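Local structure of 4-hydroxythreonine-4-phosphate dehydrogenase (Legionella pneumophila subsp. pneumophila, 6XMY) at residues N10-S15 with E114-V119. The protein probably catalyses the NAD(P)-dependent oxidation of 4-(phosphooxy)-L-threonine, a step in the biosynthesis of pyridoxine 5'-phosphate, using a divalent metal cation. Residues are numbered along the deposited sequence; the frame is centred on the assembly and turned at random.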
ATOM      1  N   ASN A  10     -17.573  -9.008   7.596  1.00 24.73           N
ATOM      2  CA  ASN A  10     -17.149  -7.964   8.524  1.00 23.57           C
ATOM      3  C   ASN A  10     -16.583  -6.795   7.723  1.00 18.45           C
ATOM      4  O   ASN A  10     -15.892  -7.008   6.719  1.00 17.45           O
ATOM      5  CB  ASN A  10     -16.076  -8.477   9.488  1.00 27.76           C
ATOM      6  CG  ASN A  10     -16.660  -9.075  10.756  1.00 31.84           C
ATOM      7  OD1 ASN A  10     -16.198  -8.798  11.866  1.00 33.99           O
ATOM      8  ND2 ASN A  10     -17.687  -9.883  10.596  1.00 33.08           N
ATOM      9  N   PRO A  11     -16.856  -5.556   8.125  1.00 16.24           N
ATOM     10  CA  PRO A  11     -16.513  -4.418   7.266  1.00 15.34           C
ATOM     11  C   PRO A  11     -15.015  -4.245   7.096  1.00 12.01           C
ATOM     12  O   PRO A  11     -14.196  -4.745   7.870  1.00 12.58           O
ATOM     13  CB  PRO A  11     -17.116  -3.210   7.997  1.00 16.80           C
ATOM     14  CG  PRO A  11     -18.124  -3.785   8.945  1.00 17.41           C
ATOM     15  CD  PRO A  11     -17.580  -5.138   9.334  1.00 16.92           C
ATOM     16  N   LEU A  12     -14.675  -3.506   6.046  1.00 10.99           N
ATOM     17  CA  LEU A  12     -13.309  -3.070   5.803  1.00 10.76           C
ATOM     18  C   LEU A  12     -13.063  -1.803   6.608  1.00 10.93           C
ATOM     19  O   LEU A  12     -13.917  -0.914   6.667  1.00 13.65           O
ATOM     20  CB  LEU A  12     -13.136  -2.751   4.315  1.00 12.83           C
ATOM     21  CG  LEU A  12     -13.602  -3.849   3.348  1.00 16.02           C
ATOM     22  CD1 LEU A  12     -13.745  -3.321   1.916  1.00 19.83           C
ATOM     23  CD2 LEU A  12     -12.640  -5.010   3.387  1.00 16.99           C
ATOM     24  N   LEU A  13     -11.896  -1.721   7.242  1.00  9.06           N
ATOM     25  CA  LEU A  13     -11.545  -0.554   8.046  1.00  9.13           C
ATOM     26  C   LEU A  13     -10.615   0.343   7.241  1.00  8.70           C
ATOM     27  O   LEU A  13      -9.601  -0.129   6.718  1.00  9.42           O
ATOM     28  CB  LEU A  13     -10.855  -1.006   9.333  1.00 11.10           C
ATOM     29  CG  LEU A  13     -10.673   0.016  10.446  1.00 11.71           C
ATOM     30  CD1 LEU A  13     -12.026   0.558  10.898  1.00 10.80           C
ATOM     31  CD2 LEU A  13      -9.915  -0.627  11.611  1.00 12.80           C
ATOM     32  N   ILE A  14     -10.961   1.626   7.129  1.00  9.03           N
ATOM     33  CA  ILE A  14     -10.199   2.570   6.312  1.00  9.55           C
ATOM     34  C   ILE A  14      -9.534   3.573   7.238  1.00  8.49           C
ATOM     35  O   ILE A  14     -10.224   4.342   7.919  1.00 10.36           O
ATOM     36  CB  ILE A  14     -11.091   3.313   5.301  1.00  9.07           C
ATOM     37  CG1 ILE A  14     -12.129   2.383   4.667  1.00 12.65           C
ATOM     38  CG2 ILE A  14     -10.229   4.044   4.246  1.00 11.79           C
ATOM     39  CD1 ILE A  14     -11.571   1.217   3.915  1.00 12.95           C
ATOM     40  N   SER A  15      -8.202   3.579   7.277  1.00  7.91           N
ATOM     41  CA  SER A  15      -7.509   4.673   7.951  1.00  8.88           C
ATOM     42  C   SER A  15      -7.565   5.919   7.082  1.00  9.02           C
ATOM     43  O   SER A  15      -7.087   5.908   5.944  1.00 10.63           O
ATOM     44  CB  SER A  15      -6.056   4.320   8.233  1.00 12.29           C
ATOM     45  OG  SER A  15      -5.341   5.510   8.508  1.00 11.48           O
ATOM     46  N   GLU A 114     -11.930  -7.929  14.064  1.00 16.07           N
ATOM     47  CA  GLU A 114     -13.091  -7.051  14.154  1.00 16.40           C
ATOM     48  C   GLU A 114     -13.450  -6.484  12.794  1.00 14.93           C
ATOM     49  O   GLU A 114     -14.615  -6.164  12.535  1.00 16.41           O
ATOM     50  CB  GLU A 114     -12.796  -5.909  15.125  1.00 19.64           C
ATOM     51  CG  GLU A 114     -12.601  -6.360  16.551  1.00 30.24           C
ATOM     52  CD  GLU A 114     -13.896  -6.829  17.162  1.00 39.70           C
ATOM     53  OE1 GLU A 114     -14.924  -6.156  16.939  1.00 43.75           O
ATOM     54  OE2 GLU A 114     -13.892  -7.876  17.844  1.00 43.99           O
ATOM     55  N   PHE A 115     -12.461  -6.358  11.918  1.00 13.56           N
ATOM     56  CA  PHE A 115     -12.644  -5.886  10.558  1.00 12.42           C
ATOM     57  C   PHE A 115     -11.875  -6.823   9.647  1.00 13.55           C
ATOM     58  O   PHE A 115     -10.907  -7.458  10.073  1.00 14.39           O
ATOM     59  CB  PHE A 115     -12.198  -4.422  10.430  1.00 11.57           C
ATOM     60  CG  PHE A 115     -13.026  -3.504  11.273  1.00 10.28           C
ATOM     61  CD1 PHE A 115     -14.207  -2.977  10.783  1.00 12.72           C
ATOM     62  CD2 PHE A 115     -12.675  -3.247  12.584  1.00 13.33           C
ATOM     63  CE1 PHE A 115     -15.012  -2.174  11.577  1.00 10.56           C
ATOM     64  CE2 PHE A 115     -13.473  -2.440  13.378  1.00 12.03           C
ATOM     65  CZ  PHE A 115     -14.637  -1.901  12.870  1.00 13.12           C
ATOM     66  N   SER A 116     -12.339  -6.940   8.406  1.00 12.89           N
ATOM     67  CA  SER A 116     -11.838  -7.989   7.530  1.00 12.44           C
ATOM     68  C   SER A 116     -10.569  -7.604   6.789  1.00 12.17           C
ATOM     69  O   SER A 116      -9.906  -8.484   6.233  1.00 14.55           O
ATOM     70  CB  SER A 116     -12.913  -8.389   6.521  1.00 14.29           C
ATOM     71  OG  SER A 116     -13.361  -7.256   5.816  1.00 17.21           O
ATOM     72  N   ALA A 117     -10.227  -6.319   6.763  1.00 11.51           N
ATOM     73  CA  ALA A 117      -9.047  -5.837   6.058  1.00 10.35           C
ATOM     74  C   ALA A 117      -8.866  -4.377   6.427  1.00 10.55           C
ATOM     75  O   ALA A 117      -9.807  -3.713   6.868  1.00 11.27           O
ATOM     76  CB  ALA A 117      -9.193  -5.964   4.538  1.00 12.02           C
ATOM     77  N   LEU A 118      -7.652  -3.885   6.201  1.00 10.11           N
ATOM     78  CA  LEU A 118      -7.299  -2.491   6.434  1.00  9.06           C
ATOM     79  C   LEU A 118      -6.928  -1.845   5.107  1.00 10.08           C
ATOM     80  O   LEU A 118      -6.165  -2.417   4.322  1.00 11.97           O
ATOM     81  CB  LEU A 118      -6.105  -2.408   7.391  1.00 10.61           C
ATOM     82  CG  LEU A 118      -5.661  -1.004   7.806  1.00 11.31           C
ATOM     83  CD1 LEU A 118      -6.765  -0.290   8.584  1.00 12.52           C
ATOM     84  CD2 LEU A 118      -4.398  -1.088   8.634  1.00 13.91           C
ATOM     85  N   VAL A 119      -7.473  -0.662   4.854  1.00  8.52           N
ATOM     86  CA  VAL A 119      -7.121   0.141   3.684  1.00  8.20           C
ATOM     87  C   VAL A 119      -6.610   1.472   4.205  1.00  7.46           C
ATOM     88  O   VAL A 119      -7.249   2.089   5.057  1.00  9.61           O
ATOM     89  CB  VAL A 119      -8.332   0.356   2.759  1.00  8.71           C
ATOM     90  CG1 VAL A 119      -7.914   1.081   1.466  1.00 11.58           C
ATOM     91  CG2 VAL A 119      -9.018  -0.979   2.448  1.00  9.22           C
TER
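Leu13 lays its CD1 methyl squarely over the ring of Phe115, 3.9 Å from the centroid and 3° off the ring normal, a CH-pi contact that covers one face of the ring. The methyl gets there because CG stands anti to the backbone N (chi1 -167°), while Leu13 CD2 reaches Phe115 CD2 and Leu13 CB meets Phe115 CB at 3.8 Å. The edge of the same ring runs past the carbonyl of Pro11, and Pro11 CB touches CD1 of Phe115. Leu109 of helix 96-111 touches both Leu13 and Phe115 on this side of the strands, where Leu118 also points. On the other side Val119 is packed by Ile14, the two side chains lying side by side; the tightest approach is Ile14 CD1 to Val119 CB, 3.5 Å, and Ala323 of helix 314-328 adjoins Val119. Leu12 CD2 rests on Ala117 CB on that side as well. Between the layers the backbones pair in parallel. Leu13 gives its N-H to Ala117 O (2.9 Å) and receives that of Val119 on its own O (2.9 Å), and Ser15 N continues the pattern to Val119 O. On the N-terminal side of Leu12, Pro11 O accepts the N-H of Ser116 at 2.9 Å, and the hydroxyl of Ser116 donates to Asn10 O at 2.7 Å, coming from above the carbonyl plane. The pair belongs to the central strands of an alpha/beta domain, with strand 37-41 next to 12-15 and strand 294-297 next to 117-120. Beyond the C-terminal ends of 12-15 and 117-120 the bound NAD lies about 9 Å from the Ser15 side chain. Buried backbone amides and carbonyls are thus paired between two apolar layers, and a serine hydroxyl adds a side-chain bond at the partly exposed end of the pair, where Asn10 meets Ser116.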